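Local coordinates for protein UDP-L-Rhamnose Synthase (Acanthamoeba polyphaga mimivirus, PDB 7JID) that binds NADP and UDP-L-rhamnose and probably makes UDP-L-rhamnose as a Rossmann-fold NADP-dependent oxidoreductase, at residues Leu230-His235 against Leu239-Met244; Leu7-Lys12 against Ser41-Glu46; Gly60-Pro65 against Ser137-Val142. All blocks are in the same frame, centred on the assembly; numbering follows the deposited sequence.

Contact 1: Leu230-His235 against Leu239-Met244; sequences LIRDIH and LTWENM. With AWU ([[(2~{R},3~{S},4~{R},5~{R})-5-[2,4-bis(oxidanylidene)pyrimidin-1-yl]-3,4-bis(oxidanyl)oxolan-2-yl]methoxy-oxidanyl-phosphoryl] [(2~{R},3~{R},4~{R},5~{R},6~{S})-6-methyl-3,4,5-tris(oxidanyl)oxan-2-yl] hydrogen phosphate), chain C; EDO (1,2-ethanediol), chain H.
Arg232 and Leu239 meet where helix 224-234 ends and the chain turns back toward the short strand 242-243. The apolar part comes first: CG2 of Ile231 packs on CD2 of Leu239 at 3.7 Å. Arg232 CB lies 4.0 Å from Leu239 CB, so the leucine is held against the last turn of the helix. Val285 and Phe290 pack on Ile231 as well and join this patch to the C-terminal part of the chain. Further along the second segment, Met244 CE reaches uracil N3 of UDP-rhamnose at 3.4 Å.

The polar part is built on the guanidinium of Arg232. The arginine chain bends at chi3 (62°), and NE and NH2 grip the carboxylate of Asp233 side-on, with NE 2.9 Å from OD1. The third nitrogen, NH1, lies 3.6 Å from CH2 of Trp241, guanidinium and indole planes only 20° apart. NH1 also donates to a water in the guanidinium plane; the same water donates to Leu239 O at 2.9 Å and bonds to O1 of an ethanediol, probably from the crystallisation liquor. The ethanediol carbon C2 sits over one face of the indole, whose NE1 is hydrogen-bonded to Asn225 OD1.

No direct hydrogen bond links the two segments. The chemistry implies a turn closed by aliphatic packing and one water bridge, with Asp233 probably balancing the arginine charge.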
loop_
_atom_site.group_PDB
_atom_site.type_symbol
_atom_site.label_atom_id
_atom_site.label_comp_id
_atom_site.label_asym_id
_atom_site.label_seq_id
_atom_site.Cartn_x
_atom_site.Cartn_y
_atom_site.Cartn_z
ATOM N N LEU A 230 -12.667 37.377 -0.231
ATOM C CA LEU A 230 -12.204 38.044 1.016
ATOM C C LEU A 230 -10.894 38.782 0.796
ATOM O O LEU A 230 -10.742 39.890 1.323
ATOM C CB LEU A 230 -12.040 37.018 2.117
ATOM C CG LEU A 230 -13.337 36.508 2.717
ATOM C CD1 LEU A 230 -13.057 35.311 3.605
ATOM C CD2 LEU A 230 -14.041 37.624 3.500
ATOM N N ILE A 231 -9.960 38.186 0.061
ATOM C CA ILE A 231 -8.657 38.858 -0.166
ATOM C C ILE A 231 -8.938 40.146 -0.942
ATOM O O ILE A 231 -8.391 41.196 -0.573
ATOM C CB ILE A 231 -7.709 37.910 -0.908
ATOM C CG1 ILE A 231 -7.307 36.754 0.002
ATOM C CG2 ILE A 231 -6.538 38.688 -1.465
ATOM C CD1 ILE A 231 -6.606 35.603 -0.702
ATOM N N ARG A 232 -9.815 40.071 -1.933
ATOM C CA ARG A 232 -10.162 41.247 -2.755
ATOM C C ARG A 232 -10.805 42.319 -1.867
ATOM O O ARG A 232 -10.353 43.492 -1.892
ATOM C CB ARG A 232 -11.129 40.867 -3.868
ATOM C CG ARG A 232 -11.587 42.019 -4.756
ATOM C CD ARG A 232 -12.753 41.590 -5.632
ATOM N NE ARG A 232 -13.871 41.228 -4.783
ATOM C CZ ARG A 232 -14.807 40.339 -5.059
ATOM N NH1 ARG A 232 -14.782 39.637 -6.183
ATOM N NH2 ARG A 232 -15.745 40.105 -4.157
ATOM N N ASP A 233 -11.813 41.919 -1.103
ATOM C CA ASP A 233 -12.694 42.851 -0.353
ATOM C C ASP A 233 -12.004 43.398 0.899
ATOM O O ASP A 233 -12.413 44.494 1.335
ATOM C CB ASP A 233 -14.011 42.166 -0.018
ATOM C CG ASP A 233 -14.836 41.899 -1.255
ATOM O OD1 ASP A 233 -14.589 42.552 -2.277
ATOM O OD2 ASP A 233 -15.751 41.082 -1.182
ATOM N N ILE A 234 -11.014 42.715 1.459
ATOM C CA ILE A 234 -10.252 43.188 2.650
ATOM C C ILE A 234 -9.017 43.983 2.194
ATOM O O ILE A 234 -8.787 45.084 2.760
ATOM C CB ILE A 234 -9.940 42.052 3.633
ATOM C CG1 ILE A 234 -11.215 41.458 4.223
ATOM C CG2 ILE A 234 -9.020 42.522 4.756
ATOM C CD1 ILE A 234 -10.965 40.208 4.988
ATOM N N HIS A 235 -8.262 43.501 1.210
ATOM C CA HIS A 235 -6.925 44.064 0.879
ATOM C C HIS A 235 -6.775 44.563 -0.560
ATOM O O HIS A 235 -6.018 45.547 -0.755
ATOM C CB HIS A 235 -5.862 43.003 1.099
ATOM C CG HIS A 235 -5.693 42.607 2.518
ATOM N ND1 HIS A 235 -5.299 43.498 3.503
ATOM C CD2 HIS A 235 -5.872 41.416 3.120
ATOM C CE1 HIS A 235 -5.220 42.869 4.655
ATOM N NE2 HIS A 235 -5.549 41.566 4.441
ATOM N N LEU A 239 -8.275 42.868 -7.394
ATOM C CA LEU A 239 -8.051 41.412 -7.595
ATOM C C LEU A 239 -9.205 40.855 -8.413
ATOM O O LEU A 239 -10.371 41.056 -8.015
ATOM C CB LEU A 239 -7.983 40.675 -6.251
ATOM C CG LEU A 239 -7.617 39.192 -6.369
ATOM C CD1 LEU A 239 -6.247 39.020 -6.968
ATOM C CD2 LEU A 239 -7.689 38.498 -5.021
ATOM N N THR A 240 -8.853 40.129 -9.481
ATOM C CA THR A 240 -9.789 39.412 -10.376
ATOM C C THR A 240 -9.146 38.058 -10.722
ATOM O O THR A 240 -7.888 37.888 -10.600
ATOM C CB THR A 240 -10.121 40.247 -11.622
ATOM O OG1 THR A 240 -8.921 40.496 -12.345
ATOM C CG2 THR A 240 -10.784 41.555 -11.272
ATOM N N TRP A 241 -9.979 37.108 -11.076
ATOM C CA TRP A 241 -9.515 35.765 -11.462
ATOM C C TRP A 241 -10.497 35.159 -12.456
ATOM O O TRP A 241 -11.684 35.532 -12.462
ATOM C CB TRP A 241 -9.302 34.882 -10.220
ATOM C CG TRP A 241 -10.523 34.693 -9.390
ATOM C CD1 TRP A 241 -11.400 33.656 -9.443
ATOM C CD2 TRP A 241 -11.034 35.592 -8.381
ATOM N NE1 TRP A 241 -12.399 33.824 -8.529
ATOM C CE2 TRP A 241 -12.198 34.998 -7.857
ATOM C CE3 TRP A 241 -10.619 36.810 -7.834
ATOM C CZ2 TRP A 241 -12.968 35.601 -6.863
ATOM C CZ3 TRP A 241 -11.376 37.400 -6.839
ATOM C CH2 TRP A 241 -12.526 36.788 -6.352
ATOM N N GLU A 242 -10.002 34.189 -13.233
ATOM C CA GLU A 242 -10.823 33.397 -14.169
ATOM C C GLU A 242 -11.219 32.076 -13.503
ATOM O O GLU A 242 -10.356 31.455 -12.856
ATOM C CB GLU A 242 -10.011 33.134 -15.436
ATOM C CG GLU A 242 -10.787 32.396 -16.505
ATOM C CD GLU A 242 -10.057 32.295 -17.841
ATOM O OE1 GLU A 242 -10.591 31.636 -18.737
ATOM O OE2 GLU A 242 -8.954 32.881 -17.983
ATOM N N ASN A 243 -12.475 31.682 -13.643
ATOM C CA ASN A 243 -12.962 30.369 -13.152
ATOM C C ASN A 243 -12.853 29.353 -14.277
ATOM O O ASN A 243 -12.866 29.766 -15.490
ATOM C CB ASN A 243 -14.378 30.435 -12.607
ATOM C CG ASN A 243 -14.405 31.023 -11.212
ATOM O OD1 ASN A 243 -15.085 32.013 -11.001
ATOM N ND2 ASN A 243 -13.674 30.445 -10.264
ATOM N N MET A 244 -12.675 28.102 -13.906
ATOM C CA MET A 244 -12.779 26.961 -14.833
ATOM C C MET A 244 -13.551 25.860 -14.140
ATOM O O MET A 244 -13.590 25.812 -12.879
ATOM C CB MET A 244 -11.398 26.464 -15.274
ATOM C CG MET A 244 -10.540 25.887 -14.145
ATOM S SD MET A 244 -9.095 25.097 -14.833
ATOM C CE MET A 244 -8.138 24.860 -13.328
HETATM P PA AWU C . -3.086 21.600 -5.783
HETATM O O1A AWU C . -2.924 20.772 -7.001
HETATM O O2A AWU C . -2.237 22.852 -5.644
HETATM O O3A AWU C . -2.733 20.911 -4.349
HETATM P PB AWU C . -2.745 19.300 -3.996
HETATM O O1B AWU C . -4.041 18.552 -4.396
HETATM O O2B AWU C . -1.384 18.711 -4.425
HETATM O O3B AWU C . -2.812 19.454 -2.405
HETATM C "C5'" AWU C . -2.098 17.003 0.169
HETATM O "O5'" AWU C . -2.013 18.125 -0.688
HETATM C "C4'" AWU C . -3.234 17.202 1.156
HETATM O "O4'" AWU C . -3.475 16.012 1.940
HETATM C "C3'" AWU C . -4.479 17.524 0.396
HETATM O "O3'" AWU C . -5.433 17.988 1.314
HETATM C "C2'" AWU C . -4.296 18.664 -0.600
HETATM C "C1'" AWU C . -3.102 18.484 -1.429
HETATM N N1 AWU C . -6.525 24.358 -8.526
HETATM C C2 AWU C . -7.085 25.352 -9.309
HETATM O O2 AWU C . -8.088 25.975 -8.903
HETATM N N3 AWU C . -6.434 25.720 -10.458
HETATM C C4 AWU C . -5.350 25.041 -10.920
HETATM O O4 AWU C . -4.787 25.468 -11.994
HETATM C C5 AWU C . -4.776 24.053 -10.119
HETATM C C6 AWU C . -5.431 23.637 -8.965
HETATM C C1C AWU C . -7.184 23.937 -7.257
HETATM C C2C AWU C . -7.399 22.437 -7.057
HETATM C C3C AWU C . -7.383 22.320 -5.512
HETATM C C4C AWU C . -6.424 23.407 -5.146
HETATM C C5C AWU C . -5.061 22.942 -4.678
HETATM C "C6'" AWU C . -0.732 16.935 0.850
HETATM O "O2'" AWU C . -4.030 19.839 0.137
HETATM O O2C AWU C . -8.652 22.087 -7.590
HETATM O O3C AWU C . -8.636 22.688 -4.964
HETATM O O4C AWU C . -6.187 24.210 -6.294
HETATM O O5C AWU C . -4.593 21.997 -5.668
HETATM C C1 EDO H . -13.847 37.623 -11.057
HETATM O O1 EDO H . -12.693 38.262 -10.605
HETATM C C2 EDO H . -14.454 36.761 -10.019
HETATM O O2 EDO H . -14.485 35.392 -10.358
HETATM O O HOH W 1 -13.082 40.224 -8.607
#

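Contact 2: Leu7-Lys12 against Ser41-Glu46. With NAP (NADP nicotinamide-adenine-dinucleotide phosphate), chain D.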
loop_
_atom_site.group_PDB
_atom_site.type_symbol
_atom_site.label_atom_id
_atom_site.label_comp_id
_atom_site.label_asym_id
_atom_site.label_seq_id
_atom_site.Cartn_x
_atom_site.Cartn_y
_atom_site.Cartn_z
ATOM N N LEU A 7 9.527 12.844 19.659
ATOM C CA LEU A 7 10.311 12.450 18.476
ATOM C C LEU A 7 9.475 12.765 17.226
ATOM O O LEU A 7 8.389 12.196 17.133
ATOM C CB LEU A 7 10.639 10.961 18.559
ATOM C CG LEU A 7 11.389 10.399 17.357
ATOM C CD1 LEU A 7 12.724 11.104 17.179
ATOM C CD2 LEU A 7 11.569 8.918 17.486
ATOM N N ILE A 8 10.002 13.610 16.361
ATOM C CA ILE A 8 9.242 14.135 15.188
ATOM C C ILE A 8 9.883 13.605 13.907
ATOM O O ILE A 8 11.010 14.009 13.574
ATOM C CB ILE A 8 9.173 15.673 15.203
ATOM C CG1 ILE A 8 8.699 16.250 16.550
ATOM C CG2 ILE A 8 8.310 16.166 14.034
ATOM C CD1 ILE A 8 7.386 15.692 17.044
ATOM N N PHE A 9 9.100 12.852 13.156
ATOM C CA PHE A 9 9.412 12.440 11.771
ATOM C C PHE A 9 8.824 13.486 10.824
ATOM O O PHE A 9 7.676 13.893 11.054
ATOM C CB PHE A 9 8.800 11.075 11.483
ATOM C CG PHE A 9 9.557 9.947 12.134
ATOM C CD1 PHE A 9 10.538 9.241 11.454
ATOM C CD2 PHE A 9 9.284 9.600 13.448
ATOM C CE1 PHE A 9 11.249 8.236 12.086
ATOM C CE2 PHE A 9 9.987 8.585 14.076
ATOM C CZ PHE A 9 10.964 7.892 13.386
ATOM N N GLY A 10 9.602 13.962 9.863
ATOM C CA GLY A 10 9.191 15.074 8.992
ATOM C C GLY A 10 9.430 16.427 9.644
ATOM O O GLY A 10 8.788 17.435 9.264
ATOM N N ASN A 11 10.331 16.496 10.634
ATOM C CA ASN A 11 10.473 17.767 11.389
ATOM C C ASN A 11 11.104 18.883 10.540
ATOM O O ASN A 11 11.009 20.027 10.977
ATOM C CB ASN A 11 11.219 17.570 12.700
ATOM C CG ASN A 11 12.697 17.456 12.472
ATOM O OD1 ASN A 11 13.470 18.308 12.929
ATOM N ND2 ASN A 11 13.073 16.401 11.776
ATOM N N LYS A 12 11.700 18.600 9.374
ATOM C CA LYS A 12 12.242 19.610 8.434
ATOM C C LYS A 12 11.190 19.989 7.404
ATOM O O LYS A 12 11.430 20.881 6.603
ATOM C CB LYS A 12 13.468 19.074 7.691
ATOM C CG LYS A 12 14.601 18.635 8.595
ATOM C CD LYS A 12 14.945 19.645 9.655
ATOM C CE LYS A 12 16.422 19.981 9.694
ATOM N NZ LYS A 12 16.787 20.908 8.594
ATOM N N SER A 41 14.023 -1.063 10.693
ATOM C CA SER A 41 15.039 -1.444 11.708
ATOM C C SER A 41 15.703 -0.184 12.291
ATOM O O SER A 41 15.936 -0.171 13.522
ATOM C CB SER A 41 16.019 -2.467 11.157
ATOM O OG SER A 41 16.619 -2.008 9.952
ATOM N N ALA A 42 15.990 0.830 11.488
ATOM C CA ALA A 42 16.568 2.097 12.002
ATOM C C ALA A 42 15.545 2.818 12.905
ATOM O O ALA A 42 15.933 3.398 13.956
ATOM C CB ALA A 42 17.032 2.976 10.879
ATOM N N VAL A 43 14.261 2.787 12.527
ATOM C CA VAL A 43 13.186 3.435 13.329
ATOM C C VAL A 43 13.162 2.779 14.719
ATOM O O VAL A 43 13.128 3.513 15.751
ATOM C CB VAL A 43 11.819 3.267 12.643
ATOM C CG1 VAL A 43 10.704 3.654 13.590
ATOM C CG2 VAL A 43 11.779 4.053 11.342
ATOM N N GLU A 44 13.177 1.447 14.767
ATOM C CA GLU A 44 13.055 0.748 16.069
ATOM C C GLU A 44 14.315 1.032 16.889
ATOM O O GLU A 44 14.169 1.259 18.086
ATOM C CB GLU A 44 12.848 -0.748 15.901
ATOM C CG GLU A 44 12.794 -1.442 17.246
ATOM C CD GLU A 44 12.159 -2.803 17.236
ATOM O OE1 GLU A 44 11.844 -3.307 16.140
ATOM O OE2 GLU A 44 11.965 -3.344 18.329
ATOM N N ARG A 45 15.492 1.064 16.272
ATOM C CA ARG A 45 16.732 1.416 17.010
ATOM C C ARG A 45 16.576 2.836 17.567
ATOM O O ARG A 45 16.933 3.052 18.754
ATOM C CB ARG A 45 17.975 1.270 16.130
ATOM C CG ARG A 45 18.411 -0.171 15.877
ATOM C CD ARG A 45 19.792 -0.193 15.200
ATOM N NE ARG A 45 19.851 0.411 13.866
ATOM C CZ ARG A 45 19.495 -0.199 12.724
ATOM N NH1 ARG A 45 19.039 -1.441 12.738
ATOM N NH2 ARG A 45 19.588 0.439 11.570
ATOM N N GLU A 46 16.080 3.780 16.765
ATOM C CA GLU A 46 15.985 5.205 17.182
ATOM C C GLU A 46 14.993 5.322 18.339
ATOM O O GLU A 46 15.307 6.022 19.327
ATOM C CB GLU A 46 15.600 6.131 16.036
ATOM C CG GLU A 46 15.624 7.591 16.435
ATOM C CD GLU A 46 15.676 8.544 15.260
ATOM O OE1 GLU A 46 15.020 8.245 14.248
ATOM O OE2 GLU A 46 16.369 9.570 15.328
HETATM P PA NAP D . 6.610 18.554 3.162
HETATM O O1A NAP D . 7.048 19.980 3.406
HETATM O O2A NAP D . 6.991 17.892 1.875
HETATM O O5B NAP D . 7.190 17.782 4.417
HETATM C C5B NAP D . 7.284 16.357 4.410
HETATM C C4B NAP D . 8.476 15.812 5.182
HETATM O O4B NAP D . 8.424 14.396 5.282
HETATM C C3B NAP D . 9.755 16.200 4.452
HETATM O O3B NAP D . 10.573 16.778 5.496
HETATM C C2B NAP D . 10.281 14.853 3.974
HETATM O O2B NAP D . 11.668 14.830 4.128
HETATM C C1B NAP D . 9.686 13.848 4.958
HETATM N N9A NAP D . 9.571 12.461 4.548
HETATM C C8A NAP D . 8.911 11.985 3.502
HETATM N N7A NAP D . 8.984 10.653 3.465
HETATM C C5A NAP D . 9.724 10.271 4.514
HETATM C C6A NAP D . 10.183 9.024 4.990
HETATM N N6A NAP D . 9.856 7.932 4.338
HETATM N N1A NAP D . 10.969 9.044 6.121
HETATM C C2A NAP D . 11.245 10.201 6.740
HETATM N N3A NAP D . 10.868 11.430 6.354
HETATM C C4A NAP D . 10.087 11.468 5.241
HETATM O O3 NAP D . 5.027 18.288 3.285
HETATM P PN NAP D . 4.014 18.883 4.408
HETATM O O1N NAP D . 3.011 19.596 3.517
HETATM O O2N NAP D . 4.636 19.436 5.621
HETATM O O5D NAP D . 3.238 17.554 4.781
HETATM C C5D NAP D . 3.438 16.632 5.844
HETATM C C4D NAP D . 2.716 15.307 5.461
HETATM O O4D NAP D . 1.757 15.050 6.438
HETATM C C3D NAP D . 1.966 15.513 4.163
HETATM O O3D NAP D . 1.447 14.250 3.597
HETATM C C2D NAP D . 0.974 16.518 4.795
HETATM O O2D NAP D . -0.239 16.837 4.098
HETATM C C1D NAP D . 0.635 15.880 6.116
HETATM P P2B NAP D . 12.628 14.575 2.890
HETATM O O1X NAP D . 12.734 15.807 2.101
HETATM O O2X NAP D . 13.908 14.343 3.714
HETATM O O3X NAP D . 12.223 13.370 2.033
#
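Phe9, reaching out from strand 5-9, and Glu46, reaching back from helix 40-50, overlap side against side where the helix packs on the parallel sheet of the Rossmann fold. The short segments of strand and helix run nearly antiparallel, at 160°, with their axes 12.0 Å apart, and side chains alone bridge the gap. CG of Phe9 is anti to its carbonyl carbon (chi1 -75°), a turn that carries CZ out to the helix. There CZ meets CG1 of Val43 at 4.3 Å, an apolar contact that Leu93 of helix 79-99 completes by packing on both residues.

Glu46 comes from the helix with its chain extended beyond CG, and its carboxylate stands almost upright to the phenyl ring, the planes 85° apart. This acid is well anchored: OE1 is hydrogen-bonded to Ser35 OG and OE2 to the backbone N of Gln34, both in the loop after strand 29-32. These bonds give both carboxylate oxygens a partner beside the apolar Leu7 and Phe9, and tie the helix to that loop. Leu7, two residues before Phe9 and on the same side of the strand, brings CD1 to 4.4 Å from Glu46 CD.

Beyond Phe9 the strand opens into the glycine-rich GxxGxxG loop that begins at Gly10. This glycine takes a positive phi and passes beside the adenosine ribose of NADP, its CA 3.8 Å from ribose O4B. Back at the helix, the closest atoms of the two segments are Phe9 CZ and Glu46 OE1, 4.2 Å apart.

Contact 3: Gly60-Pro65 against Ser137-Val142; sequences GRTHGP and SSYSVV. With NAP (NADP nicotinamide-adenine-dinucleotide phosphate), chain D.
Thr62 and Tyr139 touch inside the active-site cleft of this Rossmann-fold enzyme, where the loop after strand 54-57 faces the start of helix 138-150. Tyr139 and the lysine four residues on form the YxxxK motif of short-chain dehydrogenases/reductases, in which the tyrosine is the usual catalytic acid-base.

The two side chains run alongside each other in the same direction. Thr62 has OG1 between its backbone N and carbonyl carbon (chi1 63°), and this rotation turns the methyl CG2 to the tyrosine: CG2 lies 3.6 Å from CE1 of the ring. The same methyl is 3.7 Å from O3D of the NADP nicotinamide ribose, so it fills the corner between ring and cofactor. Tyr139 has CG anti to its backbone N (chi1 174°), which sends the ring off the helix into the cleft. Its OH is hydrogen-bonded to O4' of the rhamnose unit of UDP-rhamnose and stands 4.0 Å from ribose O3D. The sugar thus has a direct bond to the hydroxyl, with the cofactor ribose close by.

The neighbours of Thr62 hold the cofactor phosphates. Arg61, bent at chi2 and chi3, leads its guanidinium away from Tyr139; NH1 donates to O3X of the 2'-phosphate at 2.8 Å, almost straight (177°) and in the guanidinium plane, while NE forms a salt bridge with Asp85. His63 directs NE2 to the pyrophosphate oxygen O2A, which lies in the plane of its ring, at 2.9 Å.

Helix 138-150 also packs on Leu79 and Val80 of the second subunit. At its start Ser137 is the N-cap, its OG accepting from Ser140 N at 3.0 Å.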
loop_
_atom_site.group_PDB
_atom_site.type_symbol
_atom_site.label_atom_id
_atom_site.label_comp_id
_atom_site.label_asym_id
_atom_site.label_seq_id
_atom_site.Cartn_x
_atom_site.Cartn_y
_atom_site.Cartn_z
ATOM N N GLY A 60 5.426 12.457 4.110
ATOM C CA GLY A 60 4.725 11.997 2.902
ATOM C C GLY A 60 5.397 12.511 1.660
ATOM O O GLY A 60 6.379 13.271 1.761
ATOM N N ARG A 61 4.865 12.111 0.525
ATOM C CA ARG A 61 5.439 12.481 -0.782
ATOM C C ARG A 61 4.318 13.116 -1.582
ATOM O O ARG A 61 3.374 12.416 -1.920
ATOM C CB ARG A 61 6.101 11.274 -1.447
ATOM C CG ARG A 61 6.910 11.634 -2.684
ATOM C CD ARG A 61 8.189 12.402 -2.401
ATOM N NE ARG A 61 8.857 11.899 -1.214
ATOM C CZ ARG A 61 9.771 12.537 -0.504
ATOM N NH1 ARG A 61 10.251 11.993 0.606
ATOM N NH2 ARG A 61 10.194 13.738 -0.874
ATOM N N THR A 62 4.379 14.434 -1.739
ATOM C CA THR A 62 3.204 15.243 -2.177
ATOM C C THR A 62 3.575 16.260 -3.250
ATOM O O THR A 62 2.663 17.005 -3.672
ATOM C CB THR A 62 2.550 15.963 -1.008
ATOM O OG1 THR A 62 3.488 16.902 -0.453
ATOM C CG2 THR A 62 2.009 14.967 0.002
ATOM N N HIS A 63 4.835 16.257 -3.646
ATOM C CA HIS A 63 5.426 17.189 -4.647
ATOM C C HIS A 63 6.853 16.735 -4.860
ATOM O O HIS A 63 7.411 16.011 -3.993
ATOM C CB HIS A 63 5.420 18.654 -4.161
ATOM C CG HIS A 63 6.182 18.854 -2.899
ATOM N ND1 HIS A 63 7.482 19.360 -2.875
ATOM C CD2 HIS A 63 5.853 18.593 -1.620
ATOM C CE1 HIS A 63 7.903 19.394 -1.625
ATOM N NE2 HIS A 63 6.935 18.901 -0.834
ATOM N N GLY A 64 7.492 17.299 -5.860
ATOM C CA GLY A 64 8.898 16.972 -6.119
ATOM C C GLY A 64 9.348 17.685 -7.373
ATOM O O GLY A 64 8.654 18.584 -7.849
ATOM N N PRO A 65 10.527 17.298 -7.895
ATOM C CA PRO A 65 11.118 17.986 -9.047
ATOM C C PRO A 65 10.137 18.026 -10.227
ATOM O O PRO A 65 9.549 16.995 -10.614
ATOM C CB PRO A 65 12.400 17.167 -9.273
ATOM C CG PRO A 65 12.750 16.654 -7.876
ATOM C CD PRO A 65 11.393 16.238 -7.342
ATOM N N SER A 137 -6.799 10.405 -7.848
ATOM C CA SER A 137 -5.347 10.690 -7.901
ATOM C C SER A 137 -4.647 9.468 -7.280
ATOM O O SER A 137 -5.215 8.811 -6.372
ATOM C CB SER A 137 -4.955 11.962 -7.215
ATOM O OG SER A 137 -5.186 11.858 -5.812
ATOM N N SER A 138 -3.409 9.217 -7.656
ATOM C CA SER A 138 -2.621 8.104 -7.079
ATOM C C SER A 138 -2.356 8.385 -5.597
ATOM O O SER A 138 -2.436 7.437 -4.762
ATOM C CB SER A 138 -1.371 7.857 -7.867
ATOM O OG SER A 138 -1.720 7.338 -9.159
ATOM N N TYR A 139 -2.134 9.659 -5.271
ATOM C CA TYR A 139 -1.985 10.139 -3.861
ATOM C C TYR A 139 -3.208 9.721 -3.058
ATOM O O TYR A 139 -3.127 9.099 -1.976
ATOM C CB TYR A 139 -1.887 11.653 -3.794
ATOM C CG TYR A 139 -1.869 12.204 -2.389
ATOM C CD1 TYR A 139 -0.716 12.164 -1.609
ATOM C CD2 TYR A 139 -2.986 12.826 -1.866
ATOM C CE1 TYR A 139 -0.715 12.681 -0.322
ATOM C CE2 TYR A 139 -2.987 13.368 -0.580
ATOM C CZ TYR A 139 -1.835 13.309 0.181
ATOM O OH TYR A 139 -1.849 13.845 1.451
ATOM N N SER A 140 -4.394 10.059 -3.568
ATOM C CA SER A 140 -5.643 9.860 -2.812
ATOM C C SER A 140 -5.883 8.359 -2.648
ATOM O O SER A 140 -6.331 7.892 -1.579
ATOM C CB SER A 140 -6.823 10.552 -3.421
ATOM O OG SER A 140 -6.737 11.954 -3.215
ATOM N N VAL A 141 -5.536 7.593 -3.670
ATOM C CA VAL A 141 -5.725 6.117 -3.639
ATOM C C VAL A 141 -4.864 5.512 -2.530
ATOM O O VAL A 141 -5.392 4.801 -1.665
ATOM C CB VAL A 141 -5.387 5.494 -4.987
ATOM C CG1 VAL A 141 -5.374 3.975 -4.825
ATOM C CG2 VAL A 141 -6.425 5.918 -6.023
ATOM N N VAL A 142 -3.588 5.833 -2.522
ATOM C CA VAL A 142 -2.639 5.253 -1.538
ATOM C C VAL A 142 -3.025 5.739 -0.141
ATOM O O VAL A 142 -3.106 4.916 0.778
ATOM C CB VAL A 142 -1.191 5.583 -1.910
ATOM C CG1 VAL A 142 -0.237 5.202 -0.772
ATOM C CG2 VAL A 142 -0.814 4.863 -3.186
HETATM P PA NAP D . 6.610 18.554 3.162
HETATM O O1A NAP D . 7.048 19.980 3.406
HETATM O O2A NAP D . 6.991 17.892 1.875
HETATM O O5B NAP D . 7.190 17.782 4.417
HETATM C C5B NAP D . 7.284 16.357 4.410
HETATM C C4B NAP D . 8.476 15.812 5.182
HETATM O O4B NAP D . 8.424 14.396 5.282
HETATM C C3B NAP D . 9.755 16.200 4.452
HETATM O O3B NAP D . 10.573 16.778 5.496
HETATM C C2B NAP D . 10.281 14.853 3.974
HETATM O O2B NAP D . 11.668 14.830 4.128
HETATM C C1B NAP D . 9.686 13.848 4.958
HETATM N N9A NAP D . 9.571 12.461 4.548
HETATM C C8A NAP D . 8.911 11.985 3.502
HETATM N N7A NAP D . 8.984 10.653 3.465
HETATM C C5A NAP D . 9.724 10.271 4.514
HETATM C C6A NAP D . 10.183 9.024 4.990
HETATM N N6A NAP D . 9.856 7.932 4.338
HETATM N N1A NAP D . 10.969 9.044 6.121
HETATM C C2A NAP D . 11.245 10.201 6.740
HETATM N N3A NAP D . 10.868 11.430 6.354
HETATM C C4A NAP D . 10.087 11.468 5.241
HETATM O O3 NAP D . 5.027 18.288 3.285
HETATM P PN NAP D . 4.014 18.883 4.408
HETATM O O1N NAP D . 3.011 19.596 3.517
HETATM O O2N NAP D . 4.636 19.436 5.621
HETATM O O5D NAP D . 3.238 17.554 4.781
HETATM C C5D NAP D . 3.438 16.632 5.844
HETATM C C4D NAP D . 2.716 15.307 5.461
HETATM O O4D NAP D . 1.757 15.050 6.438
HETATM C C3D NAP D . 1.966 15.513 4.163
HETATM O O3D NAP D . 1.447 14.250 3.597
HETATM C C2D NAP D . 0.974 16.518 4.795
HETATM O O2D NAP D . -0.239 16.837 4.098
HETATM C C1D NAP D . 0.635 15.880 6.116
HETATM P P2B NAP D . 12.628 14.575 2.890
HETATM O O1X NAP D . 12.734 15.807 2.101
HETATM O O2X NAP D . 13.908 14.343 3.714
HETATM O O3X NAP D . 12.223 13.370 2.033
#

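From the N terminus, contact 2 comes first: strand 5-9 is joined to helix 40-50, and the loop it closes takes in helix 14-25 and strand 29-32. Contact 3 follows with a longer loop, from residues 60-65 to 137-142, which contains helix 79-99 and strand 103-109. Contact 1 closes last, over only three intervening residues in the C-terminal part of the chain. All three are in series; none nests in or crosses another. Contacts 2 and 3, with centres about 21 Å apart, both border NADP and tie together the nucleotide-binding part. Contact 1 reaches the uracil of UDP-rhamnose only through Met244, while contact 3 meets its sugar through Tyr139.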